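Local coordinates for protein glucosidase (Croceicoccus marinus, PDB 5Z3K) that probably hydrolyses O-glycosidic bonds as a beta-glucosidase of glycoside hydrolase family 39, at residues 55-59 and 60-64; 86-89 and 90-94; 447-450 and 451-454. All coordinates share one frame; numbering follows the deposited sequence.

Contact 1: residues 55-59 and 60-64; sequences RSYDW and VSRLD
Trp59 and Ser61 flank an inverse gamma turn centred on Val60, with a weak hydrogen bond from Ser61 N to Trp59 O (3.1 Å), and this bend directly follows a type I beta turn from Ser56 to Trp59. Together the two turns bring Arg62 back onto Tyr57. The Arg62 chain bends at chi2 (-70°) and then lays its guanidinium flat on one face of the tyrosine ring, centres 3.7 Å apart and planes 14° apart, a cation-pi stack. NH2 sits nearer the ring's rim, with Arg62 NH2 3.1 Å from Tyr57 CZ. The same group also grips the backbone side-on: Tyr57 O accepts from Arg62 NE at 3.1 Å and from Arg62 NH2 at 3.0 Å. That oxygen lies in the guanidinium plane; NE meets a lone pair of Tyr57 O in the carbonyl plane, while NH2 comes from above that plane. A water joins Arg62 NH2 to Tyr57 OH, and NH1 goes to Ser111 O. Beside this, Ser61 OG lies at the edge of the Trp59 indole, 3.7 Å from Trp59 CE3, and hydrogen-bonds Thr91 OG1. With a ring beneath it and carbonyls and water round its rim, the buried Arg62 charge is probably well dispersed, and the guanidinium is unlikely to turn without losing the stack or its paired grip on Tyr57 O.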
loop_
_atom_site.group_PDB
_atom_site.type_symbol
_atom_site.label_atom_id
_atom_site.label_comp_id
_atom_site.label_asym_id
_atom_site.label_seq_id
_atom_site.Cartn_x
_atom_site.Cartn_y
_atom_site.Cartn_z
ATOM N N ARG A 55 -4.284 -6.038 0.046
ATOM C CA ARG A 55 -3.537 -7.186 0.554
ATOM C C ARG A 55 -4.364 -7.885 1.626
ATOM O O ARG A 55 -4.942 -7.228 2.498
ATOM C CB ARG A 55 -2.194 -6.726 1.132
ATOM C CG ARG A 55 -1.239 -7.835 1.561
ATOM C CD ARG A 55 0.174 -7.268 1.809
ATOM N NE ARG A 55 1.174 -8.336 1.954
ATOM C CZ ARG A 55 1.613 -8.806 3.125
ATOM N NH1 ARG A 55 1.158 -8.300 4.272
ATOM N NH2 ARG A 55 2.508 -9.789 3.151
ATOM N N SER A 56 -4.422 -9.221 1.568
ATOM C CA SER A 56 -5.344 -9.981 2.402
ATOM C C SER A 56 -4.740 -10.399 3.736
ATOM O O SER A 56 -5.445 -10.996 4.560
ATOM C CB SER A 56 -5.812 -11.233 1.655
ATOM O OG SER A 56 -4.729 -12.152 1.481
ATOM N N TYR A 57 -3.462 -10.100 3.968
ATOM C CA TYR A 57 -2.737 -10.696 5.091
ATOM C C TYR A 57 -3.392 -10.374 6.434
ATOM O O TYR A 57 -3.444 -11.230 7.328
ATOM C CB TYR A 57 -1.280 -10.220 5.060
ATOM C CG TYR A 57 -0.430 -10.774 6.181
ATOM C CD1 TYR A 57 0.090 -12.062 6.106
ATOM C CD2 TYR A 57 -0.125 -10.003 7.297
ATOM C CE1 TYR A 57 0.875 -12.582 7.130
ATOM C CE2 TYR A 57 0.670 -10.509 8.326
ATOM C CZ TYR A 57 1.162 -11.800 8.233
ATOM O OH TYR A 57 1.932 -12.310 9.256
ATOM N N ASP A 58 -3.945 -9.170 6.591
ATOM C CA ASP A 58 -4.515 -8.835 7.892
ATOM C C ASP A 58 -5.922 -9.401 8.097
ATOM O O ASP A 58 -6.422 -9.386 9.228
ATOM C CB ASP A 58 -4.476 -7.320 8.093
ATOM C CG ASP A 58 -3.048 -6.803 8.155
ATOM O OD1 ASP A 58 -2.264 -7.303 8.990
ATOM O OD2 ASP A 58 -2.682 -5.943 7.333
ATOM N N TRP A 59 -6.540 -9.942 7.056
ATOM C CA TRP A 59 -7.776 -10.690 7.220
ATOM C C TRP A 59 -7.528 -11.961 8.039
ATOM O O TRP A 59 -6.391 -12.375 8.284
ATOM C CB TRP A 59 -8.363 -11.079 5.864
ATOM C CG TRP A 59 -8.671 -9.946 4.916
ATOM C CD1 TRP A 59 -8.679 -8.587 5.192
ATOM C CD2 TRP A 59 -9.021 -10.072 3.534
ATOM N NE1 TRP A 59 -9.013 -7.881 4.063
ATOM C CE2 TRP A 59 -9.223 -8.765 3.030
ATOM C CE3 TRP A 59 -9.187 -11.167 2.670
ATOM C CZ2 TRP A 59 -9.588 -8.525 1.702
ATOM C CZ3 TRP A 59 -9.533 -10.931 1.348
ATOM C CH2 TRP A 59 -9.735 -9.610 0.873
ATOM N N VAL A 60 -8.626 -12.586 8.456
ATOM C CA VAL A 60 -8.573 -13.928 9.026
ATOM C C VAL A 60 -8.647 -14.914 7.864
ATOM O O VAL A 60 -9.675 -15.573 7.655
ATOM C CB VAL A 60 -9.706 -14.125 10.056
ATOM C CG1 VAL A 60 -9.684 -15.545 10.644
ATOM C CG2 VAL A 60 -9.582 -13.082 11.171
ATOM N N SER A 61 -7.561 -15.002 7.085
ATOM C CA SER A 61 -7.549 -15.705 5.797
ATOM C C SER A 61 -6.206 -16.381 5.577
ATOM O O SER A 61 -5.603 -16.294 4.502
ATOM C CB SER A 61 -7.842 -14.751 4.638
ATOM O OG SER A 61 -9.082 -14.098 4.846
ATOM N N ARG A 62 -5.731 -17.073 6.607
ATOM C CA ARG A 62 -4.424 -17.707 6.591
ATOM C C ARG A 62 -4.550 -19.180 6.226
ATOM O O ARG A 62 -5.534 -19.845 6.564
ATOM C CB ARG A 62 -3.743 -17.566 7.955
ATOM C CG ARG A 62 -3.567 -16.135 8.407
ATOM C CD ARG A 62 -2.532 -15.421 7.576
ATOM N NE ARG A 62 -2.390 -14.049 8.050
ATOM C CZ ARG A 62 -1.692 -13.683 9.124
ATOM N NH1 ARG A 62 -1.030 -14.582 9.851
ATOM N NH2 ARG A 62 -1.646 -12.400 9.465
ATOM N N LEU A 63 -3.545 -19.683 5.517
ATOM C CA LEU A 63 -3.428 -21.115 5.254
ATOM C C LEU A 63 -2.463 -21.649 6.307
ATOM O O LEU A 63 -1.253 -21.711 6.086
ATOM C CB LEU A 63 -2.942 -21.389 3.833
ATOM C CG LEU A 63 -2.724 -22.884 3.554
ATOM C CD1 LEU A 63 -3.998 -23.653 3.863
ATOM C CD2 LEU A 63 -2.261 -23.144 2.125
ATOM N N ASP A 64 -2.996 -21.994 7.479
ATOM C CA ASP A 64 -2.128 -22.429 8.562
ATOM C C ASP A 64 -1.550 -23.807 8.244
ATOM O O ASP A 64 -2.162 -24.616 7.540
ATOM C CB ASP A 64 -2.879 -22.448 9.895
ATOM C CG ASP A 64 -1.951 -22.233 11.095
ATOM O OD1 ASP A 64 -0.768 -21.895 10.894
ATOM O OD2 ASP A 64 -2.403 -22.383 12.251
HETATM O O HOH W 1 -4.357 -14.067 3.348
HETATM O O HOH W 2 0.059 -11.651 11.566
HETATM O O HOH W 3 -4.868 -13.637 6.190
#

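Contact 2: residues 86-89 and 90-94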
loop_
_atom_site.group_PDB
_atom_site.type_symbol
_atom_site.label_atom_id
_atom_site.label_comp_id
_atom_site.label_asym_id
_atom_site.label_seq_id
_atom_site.Cartn_x
_atom_site.Cartn_y
_atom_site.Cartn_z
ATOM N N TYR A 86 -12.690 -27.063 3.112
ATOM C CA TYR A 86 -12.140 -25.714 3.109
ATOM C C TYR A 86 -13.031 -24.784 3.920
ATOM O O TYR A 86 -14.239 -24.996 4.027
ATOM C CB TYR A 86 -12.010 -25.183 1.681
ATOM C CG TYR A 86 -11.002 -25.938 0.857
ATOM C CD1 TYR A 86 -11.294 -27.207 0.357
ATOM C CD2 TYR A 86 -9.749 -25.400 0.590
ATOM C CE1 TYR A 86 -10.366 -27.915 -0.394
ATOM C CE2 TYR A 86 -8.811 -26.102 -0.166
ATOM C CZ TYR A 86 -9.132 -27.363 -0.645
ATOM O OH TYR A 86 -8.213 -28.069 -1.387
ATOM N N ASN A 87 -12.423 -23.742 4.481
ATOM C CA ASN A 87 -13.121 -22.777 5.335
ATOM C C ASN A 87 -13.024 -21.423 4.637
ATOM O O ASN A 87 -12.136 -20.616 4.929
ATOM C CB ASN A 87 -12.501 -22.776 6.763
ATOM C CG ASN A 87 -13.056 -21.682 7.662
ATOM O OD1 ASN A 87 -14.153 -21.162 7.440
ATOM N ND2 ASN A 87 -12.282 -21.319 8.683
ATOM N N PHE A 88 -13.931 -21.195 3.682
ATOM C CA PHE A 88 -13.888 -20.011 2.829
ATOM C C PHE A 88 -14.789 -18.872 3.307
ATOM O O PHE A 88 -14.685 -17.766 2.769
ATOM C CB PHE A 88 -14.296 -20.366 1.388
ATOM C CG PHE A 88 -13.289 -21.208 0.625
ATOM C CD1 PHE A 88 -11.948 -20.847 0.548
ATOM C CD2 PHE A 88 -13.704 -22.341 -0.060
ATOM C CE1 PHE A 88 -11.035 -21.612 -0.189
ATOM C CE2 PHE A 88 -12.794 -23.113 -0.807
ATOM C CZ PHE A 88 -11.458 -22.747 -0.862
ATOM N N ALA A 89 -15.650 -19.097 4.299
ATOM C CA ALA A 89 -16.771 -18.188 4.525
ATOM C C ALA A 89 -16.303 -16.759 4.781
ATOM O O ALA A 89 -16.739 -15.823 4.100
ATOM C CB ALA A 89 -17.641 -18.682 5.681
ATOM N N ALA A 90 -15.432 -16.559 5.775
ATOM C CA ALA A 90 -15.073 -15.182 6.112
ATOM C C ALA A 90 -14.254 -14.561 4.992
ATOM O O ALA A 90 -14.446 -13.387 4.642
ATOM C CB ALA A 90 -14.305 -15.136 7.438
ATOM N N THR A 91 -13.343 -15.342 4.413
ATOM C CA THR A 91 -12.536 -14.835 3.309
ATOM C C THR A 91 -13.414 -14.494 2.104
ATOM O O THR A 91 -13.200 -13.473 1.438
ATOM C CB THR A 91 -11.460 -15.857 2.937
ATOM O OG1 THR A 91 -10.698 -16.197 4.100
ATOM C CG2 THR A 91 -10.515 -15.272 1.878
ATOM N N ASP A 92 -14.426 -15.322 1.832
ATOM C CA ASP A 92 -15.385 -15.009 0.776
ATOM C C ASP A 92 -16.023 -13.649 1.008
ATOM O O ASP A 92 -16.237 -12.882 0.064
ATOM C CB ASP A 92 -16.494 -16.065 0.718
ATOM C CG ASP A 92 -16.063 -17.355 0.056
ATOM O OD1 ASP A 92 -14.933 -17.432 -0.468
ATOM O OD2 ASP A 92 -16.875 -18.307 0.076
ATOM N N THR A 93 -16.367 -13.350 2.259
ATOM C CA THR A 93 -17.027 -12.088 2.563
ATOM C C THR A 93 -16.105 -10.910 2.267
ATOM O O THR A 93 -16.508 -9.936 1.619
ATOM C CB THR A 93 -17.480 -12.101 4.018
ATOM O OG1 THR A 93 -18.470 -13.127 4.160
ATOM C CG2 THR A 93 -18.088 -10.768 4.435
ATOM N N TRP A 94 -14.847 -11.005 2.696
ATOM C CA TRP A 94 -13.913 -9.909 2.466
ATOM C C TRP A 94 -13.556 -9.779 0.989
ATOM O O TRP A 94 -13.379 -8.662 0.481
ATOM C CB TRP A 94 -12.671 -10.110 3.330
ATOM C CG TRP A 94 -12.932 -9.831 4.797
ATOM C CD1 TRP A 94 -13.572 -8.746 5.317
ATOM C CD2 TRP A 94 -12.536 -10.639 5.920
ATOM N NE1 TRP A 94 -13.612 -8.828 6.691
ATOM C CE2 TRP A 94 -12.985 -9.980 7.086
ATOM C CE3 TRP A 94 -11.865 -11.862 6.050
ATOM C CZ2 TRP A 94 -12.780 -10.501 8.374
ATOM C CZ3 TRP A 94 -11.659 -12.384 7.333
ATOM C CH2 TRP A 94 -12.119 -11.703 8.475
HETATM O O HOH W 4 -12.115 -18.061 5.497
HETATM O O HOH W 5 -14.835 -18.670 7.852
HETATM O O HOH W 6 -19.304 -16.110 3.459
#
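Phe88 and Asp92 both carry CG anti to the carbonyl carbon (chi1 -70° and -77°), and this sets the aspartate carboxylate alongside the phenylalanine's CB, with Asp92 OD1 3.5 Å from Phe88 CB. The backbone ties the same pair: Asp92 N donates to Phe88 O at 2.6 Å. One residue on, Thr93 N reaches Ala89 O at 3.1 Å, and with these two successive i to i+4 bonds the regular ladder of helix 89-100 is already under way. Three waters link side chains and backbone around this start. One donates to Asn87 OD1 and accepts from Ala90 N, serving an N-H of the first turn; another donates to Asn87 O (2.6 Å from the water) and lies 2.7 Å from Thr91 OG1, a hydroxyl with a second partner outside the segments; a third donates to Ala89 O and meets Thr93 OG1. Beyond the segments, His136 of helix 123-138 receives both key side chains: its NE2 bonds Asp92 OD1, and its ring stacks with Phe88. An alanine in place of Asp92 would probably leave His136 NE2 without this acceptor and Phe88 CB without its carboxylate neighbour, making the histidine freer to turn against the phenylalanine. The arrangement is the N-terminal turn of an alpha helix in a beta-alpha-beta crossover, here the one linking parallel strands 53-55 and 104-109 of the TIM barrel.

Contact 3: residues 447-450 and 451-454; sequences RDHK and GEML
Gly451 takes the chain round a corner after Lys450, with a positive phi (93°) at which any CB would be jammed against Lys450 O; beyond it, strand 452-459 sets off in a new direction. Next comes Glu452, whose CG stands between the backbone N and the carbonyl carbon (chi1 73°); a further bend at chi2 folds its carboxylate back over the corner. OE1 offers its syn lone pair to the backbone, Lys450 N to Glu452 OE1 being 2.9 Å. OE2 takes the imidazole N-H, with His449 ND1 3.0 Å from Glu452 OE2; the oxygen lies near the ring plane, but the nitrogen approaches from above the carboxylate plane, the two planes being 52° apart. Glu452 N itself is buried and has no partner in the model. Last, Leu454 brings its branches against the imidazole: CD1 stands over the middle of the face in a CH-pi contact, 4.0 Å from the centroid of the His449 ring, and CD2 comes 3.4 Å from His449 ND1. Held at its edge by a carboxylate and over one face by a methyl, the imidazole has ND1 as a donor, and the neighbouring negative charge would tend to raise its affinity for a second proton.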
loop_
_atom_site.group_PDB
_atom_site.type_symbol
_atom_site.label_atom_id
_atom_site.label_comp_id
_atom_site.label_asym_id
_atom_site.label_seq_id
_atom_site.Cartn_x
_atom_site.Cartn_y
_atom_site.Cartn_z
ATOM N N ARG A 447 -4.569 19.582 11.267
ATOM C CA ARG A 447 -4.849 19.470 12.693
ATOM C C ARG A 447 -6.285 19.840 13.033
ATOM O O ARG A 447 -6.768 19.487 14.119
ATOM C CB ARG A 447 -3.878 20.341 13.491
ATOM C CG ARG A 447 -3.988 21.826 13.201
ATOM C CD ARG A 447 -3.360 22.660 14.323
ATOM N NE ARG A 447 -2.048 22.165 14.753
ATOM C CZ ARG A 447 -1.816 21.552 15.913
ATOM N NH1 ARG A 447 -2.811 21.337 16.769
ATOM N NH2 ARG A 447 -0.591 21.148 16.216
ATOM N N ASP A 448 -6.988 20.508 12.125
ATOM C CA ASP A 448 -8.364 20.925 12.357
ATOM C C ASP A 448 -9.375 20.275 11.422
ATOM O O ASP A 448 -10.572 20.559 11.543
ATOM C CB ASP A 448 -8.479 22.453 12.227
ATOM C CG ASP A 448 -7.607 23.187 13.227
ATOM O OD1 ASP A 448 -7.569 22.761 14.399
ATOM O OD2 ASP A 448 -6.943 24.173 12.836
ATOM N N HIS A 449 -8.943 19.436 10.482
ATOM C CA HIS A 449 -9.856 18.936 9.464
ATOM C C HIS A 449 -9.492 17.515 9.082
ATOM O O HIS A 449 -8.316 17.129 9.103
ATOM C CB HIS A 449 -9.834 19.810 8.207
ATOM C CG HIS A 449 -10.117 21.247 8.478
ATOM N ND1 HIS A 449 -11.393 21.763 8.479
ATOM C CD2 HIS A 449 -9.291 22.274 8.785
ATOM C CE1 HIS A 449 -11.340 23.055 8.752
ATOM N NE2 HIS A 449 -10.077 23.387 8.946
ATOM N N LYS A 450 -10.520 16.760 8.686
ATOM C CA LYS A 450 -10.432 15.336 8.379
ATOM C C LYS A 450 -10.689 15.041 6.907
ATOM O O LYS A 450 -11.251 13.996 6.571
ATOM C CB LYS A 450 -11.423 14.538 9.222
ATOM C CG LYS A 450 -11.586 15.007 10.653
ATOM C CD LYS A 450 -12.730 14.240 11.365
ATOM C CE LYS A 450 -13.966 14.167 10.489
ATOM N NZ LYS A 450 -15.204 14.039 11.316
ATOM N N GLY A 451 -10.311 15.949 6.012
ATOM C CA GLY A 451 -10.530 15.704 4.601
ATOM C C GLY A 451 -11.822 16.246 4.027
ATOM O O GLY A 451 -12.072 16.043 2.830
ATOM N N GLU A 452 -12.648 16.932 4.828
ATOM C CA GLU A 452 -13.901 17.467 4.324
ATOM C C GLU A 452 -13.651 18.704 3.467
ATOM O O GLU A 452 -12.565 19.302 3.485
ATOM C CB GLU A 452 -14.867 17.820 5.472
ATOM C CG GLU A 452 -14.495 19.092 6.277
ATOM C CD GLU A 452 -13.561 18.793 7.446
ATOM O OE1 GLU A 452 -12.868 17.756 7.397
ATOM O OE2 GLU A 452 -13.517 19.588 8.415
HETATM N N MSE A 453 -14.680 19.073 2.708
HETATM C CA MSE A 453 -14.648 20.260 1.856
HETATM C C MSE A 453 -14.607 21.515 2.705
HETATM O O MSE A 453 -15.366 21.641 3.666
HETATM C CB MSE A 453 -15.863 20.300 0.939
HETATM C CG MSE A 453 -15.880 21.491 0.005
HETATM SE SE MSE A 453 -17.602 21.695 -0.887
HETATM C CE MSE A 453 -17.794 19.943 -1.718
ATOM N N LEU A 454 -13.730 22.454 2.358
ATOM C CA LEU A 454 -13.641 23.695 3.120
ATOM C C LEU A 454 -14.377 24.851 2.467
ATOM O O LEU A 454 -15.038 25.638 3.164
ATOM C CB LEU A 454 -12.179 24.083 3.339
ATOM C CG LEU A 454 -11.380 23.176 4.280
ATOM C CD1 LEU A 454 -10.362 23.998 5.042
ATOM C CD2 LEU A 454 -12.284 22.406 5.245
#

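Overall arrangement
Along the chain the three contacts come in series, and they divide between two parts of the fold. Contacts 1 and 2 lie in the loop and helix that follow strand 53-55 of the eight-stranded parallel barrel: contact 1 leaves that strand, and contact 2 starts helix 89-100, which leads on to strand 104-109. Their centres are about 10 Å apart and they touch, through a polar bridge between hydroxyls and through Trp94, which packs on Trp59 and Val60. Contact 3 sits in the mixed beta sheet, joining strand 438-446 to strand 452-459 at one edge. It has no direct touch with the barrel pair, the nearest atoms being about 22 Å from contact 1 and 23 Å from contact 2.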